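Local coordinates for protein D-alanine--D-alanine ligase (Acinetobacter baumannii ACICU, PDB 5D8D) that joins two D-alanine molecules at the expense of ATP, giving the D-alanyl-D-alanine dipeptide needed for peptidoglycan and cell wall formation, at residues Gly181-Thr185 with Pro224-Ser228; Gln192-Val196 with Glu232-Gln236. One frame throughout, in Å; residues are numbered along the deposited sequence.

Contact 1 (Gly181-Thr185 with Pro224-Ser228); sequences GREFT and PCGLS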
ATOM      1  N   GLY A 181      21.651 -14.105  15.745  1.00 57.56           N
ATOM      2  CA  GLY A 181      20.753 -14.566  16.778  1.00 56.16           C
ATOM      3  C   GLY A 181      19.791 -15.637  16.319  1.00 52.24           C
ATOM      4  O   GLY A 181      20.084 -16.430  15.434  1.00 58.58           O
ATOM      5  N   ARG A 182      18.622 -15.630  16.937  1.00 52.26           N
ATOM      6  CA  ARG A 182      17.579 -16.609  16.698  1.00 48.93           C
ATOM      7  C   ARG A 182      16.338 -15.896  16.151  1.00 47.72           C
ATOM      8  O   ARG A 182      16.054 -14.756  16.533  1.00 47.08           O
ATOM      9  CB  ARG A 182      17.262 -17.278  18.027  1.00 48.90           C
ATOM     10  CG  ARG A 182      18.465 -17.983  18.652  1.00 44.04           C
ATOM     11  CD  ARG A 182      18.078 -18.671  19.938  1.00 43.04           C
ATOM     12  NE  ARG A 182      17.593 -17.754  20.964  1.00 43.42           N
ATOM     13  CZ  ARG A 182      17.012 -18.140  22.106  1.00 46.31           C
ATOM     14  NH1 ARG A 182      16.839 -19.428  22.382  1.00 50.99           N
ATOM     15  NH2 ARG A 182      16.605 -17.241  23.001  1.00 46.32           N
ATOM     16  N   GLU A 183      15.621 -16.565  15.253  1.00 46.93           N
ATOM     17  CA  GLU A 183      14.469 -16.000  14.569  1.00 47.10           C
ATOM     18  C   GLU A 183      13.194 -16.592  15.114  1.00 47.01           C
ATOM     19  O   GLU A 183      13.118 -17.795  15.332  1.00 46.89           O
ATOM     20  CB  GLU A 183      14.565 -16.277  13.081  1.00 53.18           C
ATOM     21  CG  GLU A 183      13.652 -15.387  12.263  1.00 62.78           C
ATOM     22  CD  GLU A 183      13.750 -15.643  10.781  1.00 67.89           C
ATOM     23  OE1 GLU A 183      14.837 -16.097  10.352  1.00 62.61           O
ATOM     24  OE2 GLU A 183      12.740 -15.358  10.060  1.00 68.99           O
ATOM     25  N   PHE A 184      12.206 -15.732  15.335  1.00 45.02           N
ATOM     26  CA  PHE A 184      10.908 -16.105  15.893  1.00 41.11           C
ATOM     27  C   PHE A 184       9.749 -15.664  15.013  1.00 40.46           C
ATOM     28  O   PHE A 184       9.910 -14.721  14.261  1.00 43.69           O
ATOM     29  CB  PHE A 184      10.754 -15.474  17.269  1.00 41.65           C
ATOM     30  CG  PHE A 184      11.839 -15.864  18.202  1.00 45.41           C
ATOM     31  CD1 PHE A 184      13.051 -15.177  18.205  1.00 46.68           C
ATOM     32  CD2 PHE A 184      11.688 -16.960  19.039  1.00 49.58           C
ATOM     33  CE1 PHE A 184      14.074 -15.542  19.066  1.00 52.61           C
ATOM     34  CE2 PHE A 184      12.711 -17.332  19.906  1.00 49.90           C
ATOM     35  CZ  PHE A 184      13.904 -16.628  19.919  1.00 52.28           C
ATOM     36  N   THR A 185       8.603 -16.363  15.075  1.00 39.99           N
ATOM     37  CA  THR A 185       7.376 -15.878  14.453  1.00 36.03           C
ATOM     38  C   THR A 185       6.322 -15.708  15.511  1.00 37.15           C
ATOM     39  O   THR A 185       6.187 -16.498  16.433  1.00 38.75           O
ATOM     40  CB  THR A 185       6.902 -16.720  13.254  1.00 37.76           C
ATOM     41  OG1 THR A 185       6.034 -15.932  12.418  1.00 42.88           O
ATOM     42  CG2 THR A 185       6.162 -17.903  13.641  1.00 38.18           C
ATOM     43  N   PRO A 224       8.441 -25.182  23.486  1.00 63.94           N
ATOM     44  CA  PRO A 224       8.809 -23.835  23.947  1.00 65.34           C
ATOM     45  C   PRO A 224       9.843 -23.144  23.051  1.00 54.48           C
ATOM     46  O   PRO A 224      10.694 -23.801  22.480  1.00 58.23           O
ATOM     47  CB  PRO A 224       9.399 -24.094  25.342  1.00 72.85           C
ATOM     48  CG  PRO A 224       9.898 -25.504  25.284  1.00 74.21           C
ATOM     49  CD  PRO A 224       8.959 -26.241  24.375  1.00 69.01           C
ATOM     50  N   CYS A 225       9.736 -21.824  22.923  1.00 51.37           N
ATOM     51  CA  CYS A 225      10.541 -21.087  21.959  1.00 53.98           C
ATOM     52  C   CYS A 225      11.943 -20.751  22.425  1.00 50.59           C
ATOM     53  O   CYS A 225      12.800 -20.484  21.592  1.00 51.39           O
ATOM     54  CB  CYS A 225       9.827 -19.804  21.530  1.00 60.09           C
ATOM     55  SG  CYS A 225       9.549 -18.656  22.875  1.00 58.39           S
ATOM     56  N   GLY A 226      12.182 -20.762  23.727  1.00 48.03           N
ATOM     57  CA  GLY A 226      13.527 -20.538  24.254  1.00 52.27           C
ATOM     58  C   GLY A 226      13.757 -19.127  24.764  1.00 50.61           C
ATOM     59  O   GLY A 226      14.874 -18.630  24.701  1.00 53.63           O
ATOM     60  N   LEU A 227      12.693 -18.527  25.291  1.00 48.88           N
ATOM     61  CA  LEU A 227      12.630 -17.158  25.762  1.00 49.63           C
ATOM     62  C   LEU A 227      11.956 -17.231  27.121  1.00 52.11           C
ATOM     63  O   LEU A 227      11.019 -18.037  27.335  1.00 50.02           O
ATOM     64  CB  LEU A 227      11.721 -16.342  24.829  1.00 47.91           C
ATOM     65  CG  LEU A 227      12.226 -15.447  23.695  1.00 51.47           C
ATOM     66  CD1 LEU A 227      13.647 -15.704  23.220  1.00 57.12           C
ATOM     67  CD2 LEU A 227      11.274 -15.487  22.503  1.00 51.94           C
ATOM     68  N   SER A 228      12.391 -16.395  28.049  1.00 51.50           N
ATOM     69  CA  SER A 228      11.760 -16.414  29.365  1.00 54.78           C
ATOM     70  C   SER A 228      10.363 -15.853  29.188  1.00 55.00           C
ATOM     71  O   SER A 228      10.109 -15.145  28.233  1.00 57.28           O
ATOM     72  CB  SER A 228      12.569 -15.617  30.397  1.00 57.21           C
ATOM     73  OG  SER A 228      12.938 -14.341  29.918  1.00 60.38           O
TER

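Contact 2 (Gln192-Val196 with Glu232-Gln236); sequences QPLPV and EKKLQ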
ATOM      1  N   GLN A 192      -4.747 -10.079  18.096  1.00 53.36           N
ATOM      2  CA  GLN A 192      -3.824 -10.225  19.268  1.00 56.03           C
ATOM      3  C   GLN A 192      -2.750 -11.301  19.093  1.00 52.43           C
ATOM      4  O   GLN A 192      -2.935 -12.227  18.318  1.00 55.78           O
ATOM      5  CB  GLN A 192      -4.622 -10.520  20.536  1.00 54.82           C
ATOM      6  CG  GLN A 192      -5.638  -9.434  20.863  1.00 59.61           C
ATOM      7  CD  GLN A 192      -4.992  -8.070  21.179  1.00 68.23           C
ATOM      8  OE1 GLN A 192      -5.345  -7.061  20.560  1.00 74.80           O
ATOM      9  NE2 GLN A 192      -4.045  -8.036  22.138  1.00 62.64           N
ATOM     10  N   PRO A 193      -1.633 -11.189  19.833  1.00 55.13           N
ATOM     11  CA  PRO A 193      -0.513 -12.151  19.677  1.00 51.70           C
ATOM     12  C   PRO A 193      -0.773 -13.515  20.301  1.00 48.27           C
ATOM     13  O   PRO A 193      -1.339 -13.617  21.379  1.00 50.12           O
ATOM     14  CB  PRO A 193       0.646 -11.479  20.425  1.00 55.24           C
ATOM     15  CG  PRO A 193       0.134 -10.120  20.856  1.00 53.80           C
ATOM     16  CD  PRO A 193      -1.346 -10.203  20.892  1.00 51.69           C
ATOM     17  N   LEU A 194      -0.359 -14.550  19.598  1.00 46.42           N
ATOM     18  CA  LEU A 194      -0.453 -15.907  20.054  1.00 46.43           C
ATOM     19  C   LEU A 194       0.972 -16.293  20.509  1.00 49.03           C
ATOM     20  O   LEU A 194       1.929 -15.577  20.215  1.00 47.00           O
ATOM     21  CB  LEU A 194      -0.964 -16.807  18.897  1.00 46.67           C
ATOM     22  CG  LEU A 194      -2.438 -16.638  18.503  1.00 42.78           C
ATOM     23  CD1 LEU A 194      -2.757 -17.372  17.191  1.00 42.01           C
ATOM     24  CD2 LEU A 194      -3.341 -17.121  19.624  1.00 44.04           C
ATOM     25  N   PRO A 195       1.119 -17.429  21.225  1.00 49.47           N
ATOM     26  CA  PRO A 195       2.433 -17.905  21.705  1.00 50.44           C
ATOM     27  C   PRO A 195       3.479 -17.901  20.625  1.00 45.22           C
ATOM     28  O   PRO A 195       3.170 -18.250  19.483  1.00 47.65           O
ATOM     29  CB  PRO A 195       2.143 -19.349  22.116  1.00 50.37           C
ATOM     30  CG  PRO A 195       0.730 -19.331  22.529  1.00 51.93           C
ATOM     31  CD  PRO A 195       0.052 -18.376  21.592  1.00 52.29           C
ATOM     32  N   VAL A 196       4.693 -17.514  20.977  1.00 41.73           N
ATOM     33  CA  VAL A 196       5.734 -17.319  19.956  1.00 41.19           C
ATOM     34  C   VAL A 196       6.327 -18.661  19.528  1.00 42.12           C
ATOM     35  O   VAL A 196       6.219 -19.638  20.245  1.00 44.58           O
ATOM     36  CB  VAL A 196       6.779 -16.183  20.265  1.00 42.87           C
ATOM     37  CG1 VAL A 196       6.476 -15.373  21.504  1.00 44.39           C
ATOM     38  CG2 VAL A 196       8.206 -16.642  20.234  1.00 42.20           C
ATOM     39  N   GLU A 232       9.340 -13.177  26.252  1.00 55.72           N
ATOM     40  CA  GLU A 232       8.262 -13.528  25.324  1.00 55.47           C
ATOM     41  C   GLU A 232       7.164 -12.491  25.308  1.00 51.76           C
ATOM     42  O   GLU A 232       6.767 -12.035  24.245  1.00 49.58           O
ATOM     43  CB  GLU A 232       7.677 -14.923  25.622  1.00 53.32           C
ATOM     44  CG  GLU A 232       6.331 -15.269  24.947  1.00 55.59           C
ATOM     45  CD  GLU A 232       6.072 -16.775  24.709  1.00 59.66           C
ATOM     46  OE1 GLU A 232       7.015 -17.591  24.740  1.00 68.27           O
ATOM     47  OE2 GLU A 232       4.908 -17.157  24.452  1.00 58.25           O
ATOM     48  N   LYS A 233       6.654 -12.123  26.467  1.00 54.65           N
ATOM     49  CA  LYS A 233       5.530 -11.208  26.470  1.00 62.78           C
ATOM     50  C   LYS A 233       5.989  -9.802  25.983  1.00 63.62           C
ATOM     51  O   LYS A 233       5.239  -9.096  25.283  1.00 56.80           O
ATOM     52  CB  LYS A 233       4.752 -11.278  27.791  1.00 65.59           C
ATOM     53  CG  LYS A 233       5.287 -10.511  28.969  1.00 80.81           C
ATOM     54  CD  LYS A 233       4.440 -10.834  30.222  1.00 94.36           C
ATOM     55  CE  LYS A 233       3.886  -9.591  30.946  1.00 97.96           C
ATOM     56  NZ  LYS A 233       4.930  -8.696  31.523  1.00 91.71           N
ATOM     57  N   LYS A 234       7.261  -9.473  26.223  1.00 54.86           N
ATOM     58  CA  LYS A 234       7.828  -8.263  25.680  1.00 56.38           C
ATOM     59  C   LYS A 234       7.887  -8.304  24.138  1.00 53.60           C
ATOM     60  O   LYS A 234       7.574  -7.324  23.473  1.00 48.52           O
ATOM     61  CB  LYS A 234       9.204  -7.989  26.329  1.00 61.53           C
ATOM     62  CG  LYS A 234       9.699  -6.547  26.376  1.00 73.62           C
ATOM     63  CD  LYS A 234       8.606  -5.446  26.437  1.00 89.91           C
ATOM     64  CE  LYS A 234       7.694  -5.486  27.670  1.00 92.46           C
ATOM     65  NZ  LYS A 234       8.472  -5.286  28.925  1.00 96.51           N
ATOM     66  N   LEU A 235       8.292  -9.435  23.584  1.00 52.02           N
ATOM     67  CA  LEU A 235       8.306  -9.643  22.136  1.00 50.34           C
ATOM     68  C   LEU A 235       6.887  -9.554  21.552  1.00 45.67           C
ATOM     69  O   LEU A 235       6.691  -8.958  20.508  1.00 41.59           O
ATOM     70  CB  LEU A 235       8.876 -11.009  21.773  1.00 51.79           C
ATOM     71  CG  LEU A 235       9.828 -11.225  20.601  1.00 52.91           C
ATOM     72  CD1 LEU A 235       9.523 -12.575  19.971  1.00 50.17           C
ATOM     73  CD2 LEU A 235       9.829 -10.153  19.529  1.00 55.63           C
ATOM     74  N   GLN A 236       5.907 -10.121  22.231  1.00 43.33           N
ATOM     75  CA  GLN A 236       4.505 -10.066  21.759  1.00 48.13           C
ATOM     76  C   GLN A 236       3.947  -8.629  21.751  1.00 47.58           C
ATOM     77  O   GLN A 236       3.299  -8.221  20.804  1.00 49.20           O
ATOM     78  CB  GLN A 236       3.603 -10.975  22.609  1.00 46.10           C
ATOM     79  CG  GLN A 236       3.918 -12.452  22.450  1.00 45.57           C
ATOM     80  CD  GLN A 236       3.153 -13.329  23.409  1.00 44.74           C
ATOM     81  OE1 GLN A 236       3.033 -13.038  24.597  1.00 48.87           O
ATOM     82  NE2 GLN A 236       2.633 -14.421  22.897  1.00 48.02           N
TER

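Contact 1 (Gly181-Thr185 with Pro224-Ser228)
Phe184 and Leu227 make the tight half of this contact. The CD2 methyl of Leu227 sits over one face of the Phe184 ring, 3.9 Å from its centroid and 26° off the ring normal, a CH-pi contact shifted toward the rim. The other leucine methyl, CD1, closes on Phe184 CZ at 3.4 Å. At the ring edge lies the carbonyl of Cys225, whose O is 3.6 Å from Phe184 CE2 and also accepts a hydrogen bond from Arg198. Cys225 CB adds apolar contact with the same corner of the ring. Strand 181-189 is an inner strand of one antiparallel sheet of the ATP-grasp fold, its segment 181-185 within the predicted ATP-binding region, and 224-228 is the loop leading into helix 229-245. Ser228 is the N-cap: its side chain caps a backbone N just beyond, and its own N bonds the Glu231 carboxylate. Toward solvent the contact becomes polar and looser. Arg182 reaches out with CG anti to its carbonyl carbon (chi1 -60°) and bends at chi3, which brings the guanidinium to exposed Gly226. There NH2 donates to Gly226 O over 2.8 Å, from above the carbonyl plane, while NH1 adds a weak bond of 3.1 Å to that same Gly226 O. Phe184 CZ lies off-centre against one guanidinium face. Leu227 CD1 touches Arg182 NH2 obliquely.

Contact 2 (Gln192-Val196 with Glu232-Gln236)
The carboxylate of Glu232 lies flat over Val196: methyl CG1 of Val196 is set against one face of the group, 3.5 Å from Glu232 CD, and the backbone N-H of Val196 comes up to OE2 from that same face. The N to OE2 distance of 3.5 Å makes this a weak bond, although it is nearly straight at 167°. Pro195 CA lies near OE2, oblique to the plane and on that same side. Glu232 CG, anti to its backbone N (chi1 166°), carries the extended chain past Val196, so that the glutamate and valine side chains run alongside, pointing opposite ways. One helical turn further on, the Gln236 amide turns its NE2 end to the backbone carbonyl of Leu194, where NE2 donates to O over 3.0 Å in a second weak bond, bent to 146°. The stem of that glutamine is apolar in its contacts: Gln236 CB rests on the Pro193 ring, 3.7 Å from CB of the proline, and Gln236 CG touches Val196 CG1. Deeper in, Leu235 CD1 approaches Val196 CG2 at 4.3 Å and also packs on Ile186 of the next strand. Leu194 starts away from the helix, and its side chain packs on Val288. Both polar tips thus reach main-chain atoms of 194-196, and the aliphatic stems pack on Pro193 and Val196. Helix 229-245 laid over the outermost strand 192-198 of an antiparallel sheet is part of the ATP-grasp architecture of D-Ala-D-Ala ligases.

Overall arrangement
Both contacts lie on the same layer of the ATP-grasp fold, where strands 181-189 and 192-198 are covered by helix 229-245 and the loop before it. Contact 1 joins the inner strand to the loop; contact 2, the edge strand to the helix. They meet in an apolar patch, where Val196 CG2 packs on Phe184 and on the sulfur of Cys225. Contact 1 runs from a buried aromatic to a partly exposed arginine bonded to the carbonyl of exposed Gly226, contact 2 from buried Val196 and Leu235 to partly exposed glutamate and glutamine. In contact 1 a charged side chain donates to a loop carbonyl; in contact 2 a carboxylate accepts from a backbone N-H and an amide donates to a backbone carbonyl, both weakly.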